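Local coordinates for Alr1585 protein (Nostoc sp., PDB 5C2I), which is a haem-containing DyP-type (dye-decolorizing) peroxidase, which probably uses hydrogen peroxide to oxidise dyes and other organic substrates, at residues H328-T334 and T415-I421; T296-L300 and T323-F327; D339-L344 and N409-V413; G200-S206 and V289-G295. The protein carries 1 engineered substitution. One frame throughout, in Å; residues are numbered along the deposited sequence.

Contact 1. Residues H328-T334 and T415-I421; sequences HSHTRKT and TGPDPLI. With HEM (protoporphyrin IX containing Fe), chain E.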
# COMPACT_ATOMS: atom_id res chain seq x y z
N HIS A 328 -37.19 -8.49 -14.32
CA HIS A 328 -37.15 -7.60 -13.18
C HIS A 328 -35.77 -7.08 -12.78
O HIS A 328 -35.70 -6.20 -11.94
CB HIS A 328 -37.81 -8.27 -11.95
CG HIS A 328 -37.06 -9.47 -11.46
ND1 HIS A 328 -37.50 -10.75 -11.61
CD2 HIS A 328 -35.87 -9.56 -10.83
CE1 HIS A 328 -36.62 -11.59 -11.09
NE2 HIS A 328 -35.62 -10.89 -10.62
N SER A 329 -34.69 -7.66 -13.32
CA SER A 329 -33.36 -7.30 -12.89
C SER A 329 -33.13 -5.83 -13.16
O SER A 329 -33.58 -5.29 -14.18
CB SER A 329 -32.30 -8.16 -13.59
OG SER A 329 -32.50 -9.55 -13.33
N HIS A 330 -32.44 -5.18 -12.23
CA HIS A 330 -32.23 -3.72 -12.33
C HIS A 330 -31.78 -3.23 -13.73
O HIS A 330 -32.36 -2.25 -14.24
CB HIS A 330 -31.26 -3.29 -11.25
CG HIS A 330 -31.00 -1.80 -11.22
ND1 HIS A 330 -32.00 -0.87 -11.03
CD2 HIS A 330 -29.84 -1.11 -11.27
CE1 HIS A 330 -31.46 0.34 -10.95
NE2 HIS A 330 -30.15 0.21 -11.08
N THR A 331 -30.79 -3.88 -14.32
CA THR A 331 -30.29 -3.45 -15.64
C THR A 331 -31.31 -3.58 -16.72
O THR A 331 -31.42 -2.71 -17.60
CB THR A 331 -28.99 -4.19 -16.08
OG1 THR A 331 -29.21 -5.58 -16.08
CG2 THR A 331 -27.82 -3.85 -15.16
N ARG A 332 -32.13 -4.62 -16.65
CA ARG A 332 -33.11 -4.85 -17.68
C ARG A 332 -34.38 -4.00 -17.50
O ARG A 332 -35.04 -3.66 -18.49
CB ARG A 332 -33.47 -6.35 -17.72
CG ARG A 332 -34.25 -6.76 -18.96
CD ARG A 332 -34.16 -8.23 -19.25
NE ARG A 332 -34.80 -8.55 -20.51
CZ ARG A 332 -34.71 -9.72 -21.14
NH1 ARG A 332 -33.96 -10.71 -20.67
NH2 ARG A 332 -35.28 -9.86 -22.33
N LYS A 333 -34.71 -3.64 -16.26
CA LYS A 333 -35.79 -2.69 -15.98
C LYS A 333 -35.43 -1.26 -16.42
O LYS A 333 -36.23 -0.58 -17.07
CB LYS A 333 -36.08 -2.65 -14.50
CG LYS A 333 -36.92 -3.82 -14.02
CD LYS A 333 -38.41 -3.57 -14.29
CE LYS A 333 -39.33 -4.12 -13.23
NZ LYS A 333 -40.71 -3.58 -13.31
N THR A 334 -34.19 -0.84 -16.14
CA THR A 334 -33.79 0.53 -16.39
C THR A 334 -33.29 0.73 -17.82
O THR A 334 -33.35 1.85 -18.33
CB THR A 334 -32.73 1.01 -15.39
OG1 THR A 334 -31.58 0.17 -15.46
CG2 THR A 334 -33.25 1.02 -14.00
N THR A 415 -44.19 -9.06 -13.82
CA THR A 415 -42.73 -8.95 -13.66
C THR A 415 -42.36 -8.57 -12.23
O THR A 415 -41.39 -9.10 -11.66
CB THR A 415 -42.17 -7.89 -14.62
OG1 THR A 415 -42.43 -8.33 -15.97
CG2 THR A 415 -40.67 -7.70 -14.41
N GLY A 416 -43.16 -7.69 -11.64
CA GLY A 416 -42.90 -7.19 -10.30
C GLY A 416 -42.01 -5.97 -10.39
O GLY A 416 -41.45 -5.66 -11.44
N PRO A 417 -41.87 -5.25 -9.27
CA PRO A 417 -40.97 -4.10 -9.26
C PRO A 417 -39.50 -4.50 -9.38
O PRO A 417 -39.12 -5.63 -9.04
CB PRO A 417 -41.24 -3.46 -7.90
CG PRO A 417 -41.87 -4.53 -7.06
CD PRO A 417 -42.51 -5.50 -7.98
N ASP A 418 -38.68 -3.56 -9.87
CA ASP A 418 -37.22 -3.66 -9.77
C ASP A 418 -36.87 -3.96 -8.29
O ASP A 418 -37.28 -3.20 -7.42
CB ASP A 418 -36.66 -2.30 -10.23
CG ASP A 418 -35.15 -2.20 -10.20
OD1 ASP A 418 -34.50 -2.67 -9.23
OD2 ASP A 418 -34.64 -1.58 -11.16
N PRO A 419 -36.18 -5.11 -7.99
CA PRO A 419 -35.97 -5.50 -6.59
C PRO A 419 -34.90 -4.66 -5.90
O PRO A 419 -34.84 -4.60 -4.67
CB PRO A 419 -35.49 -6.95 -6.69
CG PRO A 419 -34.80 -6.98 -8.03
CD PRO A 419 -35.67 -6.14 -8.91
N LEU A 420 -34.13 -3.91 -6.70
CA LEU A 420 -33.15 -3.00 -6.15
C LEU A 420 -33.74 -1.65 -5.78
O LEU A 420 -33.55 -1.19 -4.67
CB LEU A 420 -32.01 -2.83 -7.18
CG LEU A 420 -30.73 -2.19 -6.68
CD1 LEU A 420 -30.06 -3.07 -5.63
CD2 LEU A 420 -29.76 -1.92 -7.85
N ILE A 421 -34.50 -1.00 -6.70
CA ILE A 421 -34.95 0.37 -6.50
C ILE A 421 -36.46 0.59 -6.67
O ILE A 421 -36.96 1.70 -6.46
CB ILE A 421 -34.26 1.37 -7.50
CG1 ILE A 421 -34.67 1.08 -8.94
CG2 ILE A 421 -32.78 1.35 -7.35
CD1 ILE A 421 -34.44 2.22 -9.92
CHA HEM E . -27.14 0.42 -13.68
CHB HEM E . -26.84 0.06 -8.88
CHC HEM E . -30.22 3.50 -8.43
CHD HEM E . -30.66 3.64 -13.22
C1A HEM E . -26.78 0.01 -12.41
C2A HEM E . -25.84 -1.03 -12.12
C3A HEM E . -25.76 -1.13 -10.77
C4A HEM E . -26.62 -0.14 -10.24
CMA HEM E . -24.89 -2.05 -9.96
CAA HEM E . -25.05 -1.89 -13.12
CBA HEM E . -23.71 -1.35 -13.62
CGA HEM E . -23.94 -0.04 -14.33
O1A HEM E . -24.29 0.01 -15.54
O2A HEM E . -23.78 1.00 -13.69
C1B HEM E . -27.72 1.01 -8.36
C2B HEM E . -27.88 1.27 -6.95
C3B HEM E . -28.78 2.24 -6.83
C4B HEM E . -29.22 2.55 -8.19
CMB HEM E . -27.14 0.58 -5.87
CAB HEM E . -29.29 2.96 -5.63
CBB HEM E . -28.61 3.07 -4.47
C1C HEM E . -30.69 3.82 -9.71
C2C HEM E . -31.77 4.63 -10.01
C3C HEM E . -31.90 4.64 -11.37
C4C HEM E . -30.87 3.85 -11.89
CMC HEM E . -32.62 5.41 -9.05
CAC HEM E . -32.91 5.30 -12.20
CBC HEM E . -34.15 5.59 -11.90
C1D HEM E . -29.63 2.84 -13.69
C2D HEM E . -29.37 2.70 -15.12
C3D HEM E . -28.43 1.78 -15.26
C4D HEM E . -28.08 1.40 -13.88
CMD HEM E . -30.05 3.44 -16.27
CAD HEM E . -27.81 1.33 -16.55
CBD HEM E . -28.59 0.21 -17.24
CGD HEM E . -27.93 -0.14 -18.54
O1D HEM E . -27.62 -1.32 -18.69
O2D HEM E . -27.69 0.72 -19.45
NA HEM E . -27.30 0.49 -11.25
NB HEM E . -28.57 1.73 -9.02
NC HEM E . -30.20 3.26 -10.86
ND HEM E . -28.89 1.99 -12.98
FE HEM E . -28.76 1.84 -11.06
O HOH W 1 -40.07 -11.41 -12.12
O HOH W 2 -27.29 3.65 -10.91

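Contact 2. Residues T296-L300 and T323-F327; sequences TPVTL and TKCPF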
# COMPACT_ATOMS: atom_id res chain seq x y z
N THR A 296 -20.02 -8.75 -14.81
CA THR A 296 -20.41 -9.74 -15.78
C THR A 296 -21.95 -9.71 -15.99
O THR A 296 -22.69 -9.94 -15.04
CB THR A 296 -19.98 -11.18 -15.34
OG1 THR A 296 -18.55 -11.24 -15.19
CG2 THR A 296 -20.40 -12.21 -16.37
N PRO A 297 -22.42 -9.52 -17.24
CA PRO A 297 -23.88 -9.52 -17.46
C PRO A 297 -24.49 -10.90 -17.30
O PRO A 297 -23.98 -11.88 -17.87
CB PRO A 297 -24.02 -9.06 -18.92
CG PRO A 297 -22.74 -8.33 -19.21
CD PRO A 297 -21.69 -9.10 -18.44
N VAL A 298 -25.53 -11.01 -16.49
CA VAL A 298 -26.13 -12.30 -16.21
C VAL A 298 -26.88 -12.83 -17.45
O VAL A 298 -27.13 -14.02 -17.53
CB VAL A 298 -27.04 -12.26 -14.95
CG1 VAL A 298 -28.37 -11.59 -15.24
CG2 VAL A 298 -27.26 -13.68 -14.39
N THR A 299 -27.20 -11.96 -18.42
CA THR A 299 -27.80 -12.46 -19.67
C THR A 299 -26.79 -13.33 -20.42
O THR A 299 -27.18 -14.20 -21.16
CB THR A 299 -28.41 -11.33 -20.55
OG1 THR A 299 -29.26 -11.91 -21.54
CG2 THR A 299 -27.36 -10.49 -21.23
N LEU A 300 -25.49 -13.09 -20.18
CA LEU A 300 -24.44 -13.77 -20.91
C LEU A 300 -23.85 -14.95 -20.18
O LEU A 300 -23.24 -15.80 -20.81
CB LEU A 300 -23.31 -12.80 -21.28
CG LEU A 300 -23.68 -11.58 -22.14
CD1 LEU A 300 -22.43 -10.77 -22.44
CD2 LEU A 300 -24.36 -11.99 -23.45
N THR A 323 -35.03 -15.91 -19.15
CA THR A 323 -34.63 -16.97 -18.22
C THR A 323 -33.16 -16.91 -17.79
O THR A 323 -32.74 -17.71 -16.98
CB THR A 323 -34.92 -18.37 -18.81
OG1 THR A 323 -34.10 -18.59 -19.95
CG2 THR A 323 -36.40 -18.47 -19.20
N LYS A 324 -32.38 -15.98 -18.38
CA LYS A 324 -30.99 -15.77 -17.97
C LYS A 324 -30.93 -14.48 -17.12
O LYS A 324 -30.62 -14.53 -15.91
CB LYS A 324 -30.07 -15.75 -19.20
CG LYS A 324 -30.11 -17.04 -20.01
CD LYS A 324 -29.53 -16.83 -21.40
CE LYS A 324 -29.39 -18.09 -22.20
NZ LYS A 324 -29.00 -17.71 -23.59
N CYS A 325 -31.22 -13.35 -17.75
CA CYS A 325 -31.46 -12.09 -17.04
C CYS A 325 -32.96 -11.86 -16.93
O CYS A 325 -33.63 -11.56 -17.95
CB CYS A 325 -30.83 -10.91 -17.75
SG CYS A 325 -31.03 -9.37 -16.80
N PRO A 326 -33.52 -12.00 -15.72
CA PRO A 326 -34.94 -11.77 -15.57
C PRO A 326 -35.41 -10.39 -16.01
O PRO A 326 -34.66 -9.41 -15.95
CB PRO A 326 -35.15 -11.93 -14.05
CG PRO A 326 -34.14 -12.96 -13.67
CD PRO A 326 -32.92 -12.54 -14.49
N PHE A 327 -36.71 -10.28 -16.38
CA PHE A 327 -37.26 -8.98 -16.70
C PHE A 327 -37.21 -7.99 -15.54
O PHE A 327 -37.19 -6.78 -15.73
CB PHE A 327 -38.72 -9.13 -17.18
CG PHE A 327 -38.86 -9.71 -18.57
CD1 PHE A 327 -38.34 -9.05 -19.66
CD2 PHE A 327 -39.68 -10.83 -18.79
CE1 PHE A 327 -38.52 -9.55 -20.96
CE2 PHE A 327 -39.90 -11.31 -20.07
CZ PHE A 327 -39.32 -10.67 -21.16
O HOH W 3 -26.57 -16.10 -23.26

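Contact 3. Residues D339-L344 and N409-V413; sequences DTARLL and NFVQV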
# COMPACT_ATOMS: atom_id res chain seq x y z
N ASP A 339 -36.50 -4.46 -25.30
CA ASP A 339 -37.70 -5.23 -24.85
C ASP A 339 -38.99 -4.48 -25.17
O ASP A 339 -39.99 -5.11 -25.51
CB ASP A 339 -37.71 -5.53 -23.33
CG ASP A 339 -36.79 -6.64 -22.92
OD1 ASP A 339 -36.39 -7.49 -23.77
OD2 ASP A 339 -36.44 -6.67 -21.71
N THR A 340 -39.00 -3.15 -25.04
CA THR A 340 -40.27 -2.40 -25.24
C THR A 340 -40.64 -2.31 -26.72
O THR A 340 -41.83 -2.27 -27.09
CB THR A 340 -40.28 -0.98 -24.64
OG1 THR A 340 -39.45 -0.10 -25.42
CG2 THR A 340 -39.85 -0.98 -23.18
N ALA A 341 -39.62 -2.35 -27.57
CA ALA A 341 -39.80 -2.32 -29.01
C ALA A 341 -40.32 -3.64 -29.56
O ALA A 341 -41.03 -3.66 -30.55
CB ALA A 341 -38.50 -1.90 -29.69
N ARG A 342 -39.97 -4.75 -28.93
CA ARG A 342 -40.57 -6.04 -29.27
C ARG A 342 -41.93 -6.29 -28.70
O ARG A 342 -42.82 -6.83 -29.36
CB ARG A 342 -39.78 -7.17 -28.66
CG ARG A 342 -38.53 -7.52 -29.37
CD ARG A 342 -37.94 -8.75 -28.70
NE ARG A 342 -37.20 -8.37 -27.49
CZ ARG A 342 -35.98 -7.85 -27.49
NH1 ARG A 342 -35.33 -7.64 -28.63
NH2 ARG A 342 -35.38 -7.53 -26.35
N LEU A 343 -42.03 -6.03 -27.40
CA LEU A 343 -43.10 -6.63 -26.61
C LEU A 343 -44.28 -5.72 -26.59
O LEU A 343 -45.41 -6.19 -26.56
CB LEU A 343 -42.62 -6.95 -25.17
CG LEU A 343 -41.57 -8.07 -25.06
CD1 LEU A 343 -41.03 -8.15 -23.65
CD2 LEU A 343 -42.17 -9.43 -25.51
N LEU A 344 -44.03 -4.41 -26.63
CA LEU A 344 -45.10 -3.43 -26.49
C LEU A 344 -45.42 -2.70 -27.78
O LEU A 344 -46.12 -1.67 -27.72
CB LEU A 344 -44.75 -2.40 -25.40
CG LEU A 344 -44.32 -2.91 -24.02
CD1 LEU A 344 -43.82 -1.73 -23.20
CD2 LEU A 344 -45.49 -3.61 -23.34
N ASN A 409 -46.19 -4.50 -13.77
CA ASN A 409 -46.50 -5.02 -15.09
C ASN A 409 -45.59 -4.47 -16.20
O ASN A 409 -45.89 -4.61 -17.38
CB ASN A 409 -47.96 -4.79 -15.42
CG ASN A 409 -48.88 -5.61 -14.51
OD1 ASN A 409 -48.44 -6.60 -13.88
ND2 ASN A 409 -50.14 -5.26 -14.51
N PHE A 410 -44.43 -3.94 -15.81
CA PHE A 410 -43.42 -3.60 -16.80
C PHE A 410 -42.21 -4.53 -16.70
O PHE A 410 -41.68 -4.72 -15.61
CB PHE A 410 -42.92 -2.14 -16.65
CG PHE A 410 -41.89 -1.77 -17.69
CD1 PHE A 410 -42.30 -1.39 -18.95
CD2 PHE A 410 -40.54 -1.98 -17.46
CE1 PHE A 410 -41.37 -1.13 -19.96
CE2 PHE A 410 -39.60 -1.74 -18.46
CZ PHE A 410 -40.01 -1.31 -19.72
N VAL A 411 -41.65 -5.03 -17.80
CA VAL A 411 -42.14 -4.86 -19.19
C VAL A 411 -43.29 -5.79 -19.51
O VAL A 411 -43.99 -5.58 -20.50
CB VAL A 411 -40.98 -5.10 -20.21
CG1 VAL A 411 -40.58 -6.58 -20.27
CG2 VAL A 411 -41.36 -4.58 -21.59
N GLN A 412 -43.50 -6.82 -18.70
CA GLN A 412 -44.66 -7.70 -18.93
C GLN A 412 -45.41 -7.91 -17.61
O GLN A 412 -44.88 -7.62 -16.52
CB GLN A 412 -44.25 -8.99 -19.65
CG GLN A 412 -43.33 -9.91 -18.94
CD GLN A 412 -43.29 -11.31 -19.59
OE1 GLN A 412 -43.49 -11.46 -20.81
NE2 GLN A 412 -43.02 -12.33 -18.77
N VAL A 413 -46.66 -8.34 -17.75
CA VAL A 413 -47.54 -8.54 -16.62
C VAL A 413 -46.84 -9.46 -15.61
O VAL A 413 -46.17 -10.42 -15.98
CB VAL A 413 -48.90 -9.14 -17.08
CG1 VAL A 413 -49.75 -9.49 -15.88
CG2 VAL A 413 -49.65 -8.16 -17.97

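Contact 4. Residues G200-S206 and V289-G295; sequences GFVHGVS and VGRFADG. Engineered in segment 200-206: His203 (natural residue Asp). With HEM (protoporphyrin IX containing Fe), chain E.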
# COMPACT_ATOMS: atom_id res chain seq x y z
N GLY A 200 -21.68 -3.73 -3.37
CA GLY A 200 -20.50 -4.45 -3.85
C GLY A 200 -20.46 -4.65 -5.36
O GLY A 200 -19.55 -5.28 -5.86
N PHE A 201 -21.41 -4.08 -6.09
CA PHE A 201 -21.45 -4.23 -7.53
C PHE A 201 -20.74 -3.08 -8.24
O PHE A 201 -20.91 -1.91 -7.92
CB PHE A 201 -22.90 -4.30 -8.03
CG PHE A 201 -23.65 -5.52 -7.53
CD1 PHE A 201 -24.12 -5.56 -6.22
CD2 PHE A 201 -23.84 -6.61 -8.34
CE1 PHE A 201 -24.82 -6.66 -5.75
CE2 PHE A 201 -24.51 -7.75 -7.87
CZ PHE A 201 -24.98 -7.79 -6.57
N VAL A 202 -19.97 -3.43 -9.25
CA VAL A 202 -19.34 -2.43 -10.11
C VAL A 202 -20.41 -1.51 -10.67
O VAL A 202 -21.51 -1.98 -11.04
CB VAL A 202 -18.54 -3.08 -11.24
CG1 VAL A 202 -17.93 -2.02 -12.14
CG2 VAL A 202 -17.41 -3.86 -10.62
N HIS A 203 -20.11 -0.23 -10.72
CA HIS A 203 -21.14 0.79 -10.94
C HIS A 203 -20.65 1.84 -11.88
O HIS A 203 -19.49 2.28 -11.78
CB HIS A 203 -21.52 1.39 -9.59
CG HIS A 203 -22.84 2.10 -9.61
ND1 HIS A 203 -23.02 3.33 -9.05
CD2 HIS A 203 -24.04 1.75 -10.13
CE1 HIS A 203 -24.28 3.70 -9.18
NE2 HIS A 203 -24.91 2.77 -9.85
N GLY A 204 -21.55 2.27 -12.78
CA GLY A 204 -21.22 3.26 -13.79
C GLY A 204 -20.82 2.65 -15.11
O GLY A 204 -20.27 3.35 -15.96
N VAL A 205 -21.11 1.37 -15.32
CA VAL A 205 -20.64 0.66 -16.50
C VAL A 205 -21.33 1.19 -17.80
O VAL A 205 -20.65 1.53 -18.79
CB VAL A 205 -20.87 -0.85 -16.39
CG1 VAL A 205 -20.43 -1.55 -17.65
CG2 VAL A 205 -20.19 -1.43 -15.17
N SER A 206 -22.66 1.20 -17.81
CA SER A 206 -23.43 1.53 -19.03
C SER A 206 -23.94 2.96 -19.01
O SER A 206 -24.82 3.33 -18.19
CB SER A 206 -24.61 0.57 -19.17
OG SER A 206 -25.29 0.84 -20.38
N VAL A 289 -29.48 -7.64 -9.72
CA VAL A 289 -28.91 -6.47 -10.36
C VAL A 289 -28.93 -6.53 -11.88
O VAL A 289 -29.15 -5.49 -12.52
CB VAL A 289 -27.48 -6.24 -9.87
CG1 VAL A 289 -26.78 -5.15 -10.66
CG2 VAL A 289 -27.50 -5.88 -8.38
N GLY A 290 -28.70 -7.72 -12.43
CA GLY A 290 -28.57 -7.93 -13.87
C GLY A 290 -27.10 -8.17 -14.24
O GLY A 290 -26.80 -8.57 -15.35
N ARG A 291 -26.22 -7.94 -13.27
CA ARG A 291 -24.79 -8.23 -13.41
C ARG A 291 -24.27 -8.84 -12.11
O ARG A 291 -24.76 -8.55 -11.03
CB ARG A 291 -23.96 -6.95 -13.69
CG ARG A 291 -24.22 -6.27 -15.01
CD ARG A 291 -23.47 -4.95 -15.00
NE ARG A 291 -23.72 -4.17 -16.19
CZ ARG A 291 -22.99 -4.18 -17.31
NH1 ARG A 291 -21.95 -5.00 -17.47
NH2 ARG A 291 -23.35 -3.39 -18.30
N PHE A 292 -23.25 -9.68 -12.25
CA PHE A 292 -22.45 -10.08 -11.10
C PHE A 292 -21.75 -8.89 -10.51
O PHE A 292 -21.68 -7.83 -11.14
CB PHE A 292 -21.44 -11.14 -11.51
CG PHE A 292 -22.08 -12.48 -11.76
CD1 PHE A 292 -22.60 -12.80 -13.01
CD2 PHE A 292 -22.19 -13.42 -10.74
CE1 PHE A 292 -23.22 -14.03 -13.25
CE2 PHE A 292 -22.80 -14.63 -10.98
CZ PHE A 292 -23.31 -14.94 -12.23
N ALA A 293 -21.23 -9.07 -9.30
CA ALA A 293 -20.50 -8.02 -8.60
C ALA A 293 -19.40 -7.42 -9.48
O ALA A 293 -19.22 -6.21 -9.47
CB ALA A 293 -19.93 -8.54 -7.28
N ASP A 294 -18.71 -8.25 -10.26
CA ASP A 294 -17.60 -7.75 -11.09
C ASP A 294 -18.04 -7.03 -12.35
O ASP A 294 -17.21 -6.48 -13.06
CB ASP A 294 -16.58 -8.87 -11.44
CG ASP A 294 -17.19 -9.98 -12.30
OD1 ASP A 294 -17.75 -9.66 -13.34
OD2 ASP A 294 -17.04 -11.16 -11.98
N GLY A 295 -19.34 -7.07 -12.64
CA GLY A 295 -19.87 -6.49 -13.85
C GLY A 295 -20.33 -7.44 -14.95
O GLY A 295 -20.97 -7.01 -15.92
CHA HEM E . -27.14 0.42 -13.68
CHB HEM E . -26.84 0.06 -8.88
CHC HEM E . -30.22 3.50 -8.43
CHD HEM E . -30.66 3.64 -13.22
C1A HEM E . -26.78 0.01 -12.41
C2A HEM E . -25.84 -1.03 -12.12
C3A HEM E . -25.76 -1.13 -10.77
C4A HEM E . -26.62 -0.14 -10.24
CMA HEM E . -24.89 -2.05 -9.96
CAA HEM E . -25.05 -1.89 -13.12
CBA HEM E . -23.71 -1.35 -13.62
CGA HEM E . -23.94 -0.04 -14.33
O1A HEM E . -24.29 0.01 -15.54
O2A HEM E . -23.78 1.00 -13.69
C1B HEM E . -27.72 1.01 -8.36
C2B HEM E . -27.88 1.27 -6.95
C3B HEM E . -28.78 2.24 -6.83
C4B HEM E . -29.22 2.55 -8.19
CMB HEM E . -27.14 0.58 -5.87
CAB HEM E . -29.29 2.96 -5.63
CBB HEM E . -28.61 3.07 -4.47
C1C HEM E . -30.69 3.82 -9.71
C2C HEM E . -31.77 4.63 -10.01
C3C HEM E . -31.90 4.64 -11.37
C4C HEM E . -30.87 3.85 -11.89
CMC HEM E . -32.62 5.41 -9.05
CAC HEM E . -32.91 5.30 -12.20
CBC HEM E . -34.15 5.59 -11.90
C1D HEM E . -29.63 2.84 -13.69
C2D HEM E . -29.37 2.70 -15.12
C3D HEM E . -28.43 1.78 -15.26
C4D HEM E . -28.08 1.40 -13.88
CMD HEM E . -30.05 3.44 -16.27
CAD HEM E . -27.81 1.33 -16.55
CBD HEM E . -28.59 0.21 -17.24
CGD HEM E . -27.93 -0.14 -18.54
O1D HEM E . -27.62 -1.32 -18.69
O2D HEM E . -27.69 0.72 -19.45
NA HEM E . -27.30 0.49 -11.25
NB HEM E . -28.57 1.73 -9.02
NC HEM E . -30.20 3.26 -10.86
ND HEM E . -28.89 1.99 -12.98
FE HEM E . -28.76 1.84 -11.06
O HOH W 4 -22.32 -4.57 -11.79
O HOH W 2 -27.29 3.65 -10.91

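Contact 1. Residues H328-T334 and T415-I421
His330 and Asp418 meet through one short, nearly straight hydrogen bond: ND1 of His330 donates to OD2 of Asp418 at 2.7 Å, with 168° at the hydrogen. OD2 receives it on its syn lone pair, in the plane of the ring, although ring and carboxylate planes stand 67° apart. CG of Asp418 lies anti to the backbone N (chi1 -180°), which carries the carboxylate across to the ring while OD1 turns back to its own loop. There OD1 of Asp418 accepts from N of Leu420 at 2.8 Å, an Asx turn, and from N of Ile421, which makes an Asx motif; the two bonds fix the carboxylate's rotation. At the far edge of the imidazole NE2 binds the haem iron at 2.1 Å. CD2 of Leu420 sits over one ring face, a CH-pi contact 3.7 Å from the centroid, and CD1 of Ile421 lies at the ring edge beside CE1. Lys333 runs past Asp418 in the opposite direction. Its CB faces OD2 and its CG faces CB of Asp418; bends at chi2 and chi3 then bring CE to 3.5 Å from N of Asp418, and NZ donates to O of Gly416 at 2.9 Å, as it also does to the carbonyls of Phe410 and Trp404. With an alanine at Asp418, the imidazole would probably lose the acceptor for its ND1 proton and be freer to turn about the iron bond. The histidine-aspartate pair of haem peroxidases is recognisable here, and the carboxylate is likely to make the imidazole a stronger electron donor to iron.

Contact 2. Residues T296-L300 and T323-F327
The flat groups that Val298, Thr299, Lys324 and Cys325 bring together are peptide units, with no ring between them. Both methyls of Val298 lie to one side of the peptide plane joining Lys324 to Cys325, and CG2 comes to 3.8 Å from O of Lys324. At the other flat group, the carbonyl of Thr299, O is met by the aliphatic CD of Lys324 at 3.5 Å. A water donates to this oxygen at 2.9 Å and accepts from NZ of Lys324, so the ammonium is tied to the carbonyl indirectly; NZ also reaches the carbonyl of Gly318. The lysine chain, extended beyond CG, thus turns its methylene side to the loop and takes its charge past it.

Apolar contact gathers at Cys325. Its CB meets both CG1 of Val298 at 3.6 Å and CB of Thr299 at 3.7 Å. SG, placed anti to the backbone N (chi1 -175°), continues alongside CG1 of Val298 at 3.8 Å. OG1 of Thr299 turns instead to Asp319, whose carboxylate also receives the backbone N of Lys324 and of Cys325 and so serves both loops. Val298 packs in addition on helix 281-289, against Leu283, Ala286 and Leu287. The whole is a closure between two parts of the long irregular connection from helix 281-289 to helix 330-334, the short helix that carries the haem-binding histidine in the C-terminal part of this DyP-type peroxidase.

Contact 3. Residues D339-L344 and N409-V413
Apolar contacts join the short helix 339-343 to the loop of Val411, whose two methyls do most of the touching. CG1 of Val411 meets CD1 of Leu343 at 3.8 Å, the two side chains crossing at about a right angle. CG2 lies 4.1 Å from CD1 of Leu344 and borders CB of Asp339 more distantly. The other branch of Leu344, CD2, comes to 3.8 Å from the carbonyl O of Val411.

Contacts with the aromatic ring form a second group. CG2 of Thr340 points at the edge of the Phe410 ring, near its plane, 3.5 Å from CZ. This methyl faces the phenylalanine because OG1 takes the position between the backbone N and the carbonyl carbon (chi1 73°) and bonds to Glu357. CD1 of Leu344 comes obliquely to the same ring, nearest CE1 of Phe410 at 4.1 Å.

The peptide between Phe410 and Val411 is cis, a rare form before a residue other than proline. The chain folds back on itself there, and CB of Val411 sits over the centre of the Phe410 ring; Trp404, of helix 397-405, stacks on this ring too.

The salt bridges lie on the helix side. NH2 of Arg342 forms one with OD1 of Asp339 at 2.8 Å, arriving in the plane of its own guanidinium and on the anti side of OD1, somewhat out of the carboxylate plane. OD2 of Asp339 has its own salt bridge, to Arg332, while NH1 of Arg342 pairs with Asp317.

Contact 4. Residues G200-S206 and V289-G295
Val202 N donates to O of Ala293 at 2.9 Å, in the carbonyl plane and almost straight (167°), which sets the loop 200-206 against the type I turn Phe292-Gly295. Beside this bond the ring of Phe201 is met by the second segment on one face and at an edge. CG2 of Val289 sits over the centre of the face, 3.5 Å from the centroid, a clear CH-pi contact, and O of Arg291 lies at the ring edge, 3.3 Å from CE2. That oxygen is buried with no hydrogen-bond partner in the model. Arg291 extends from CG to NE along a haem propionate, with CG1 of Val205 over one face of its guanidinium. NH1 bonds to O of Gly295 at 2.7 Å, nearly in the guanidinium plane, and to O of Thr311. With a leucine at Arg291, the carbonyl of Gly295 would probably lose this donor and the methyl of Val205 the flat surface it rests on. The propionates are gripped by Gly204 N and Ser206 N on one and by Ser206 OG on the other, at 2.6 Å from O2D. His203, an engineered replacement of aspartate in the GXXDG motif of DyP-type peroxidases, stands on the distal side, and its NE2 lies 2.7 Å from the water bound to iron. The loop follows strand 195-196, to which the backbone of His203 is bonded, and leads to helix 212-221; Val289 closes helix 281-289, and Phe292 folds back onto that helix.

Contacts 1 and 4 hold the two sides of the haem: contact 1 supplies the proximal ligand, contact 4 the distal loop, and the water on the iron lies on the contact 4 side, opposite His330. Their centres lie 14 Å apart, and they also join directly, Thr331 N to Val289 O at 2.9 Å. Contact 2, with its centre 12 Å from each of these, is tied to contact 4 by Val298 N to Gly290 O and touches contact 1 through Arg332 and Cys325. Contact 3 is nested in the loop closed by contact 1 and meets it through Lys333 and Phe410. The Phe327 ring of contact 2 packs on Val411 and Leu343, whereas contacts 3 and 4 stay about 11 Å apart at their nearest atoms.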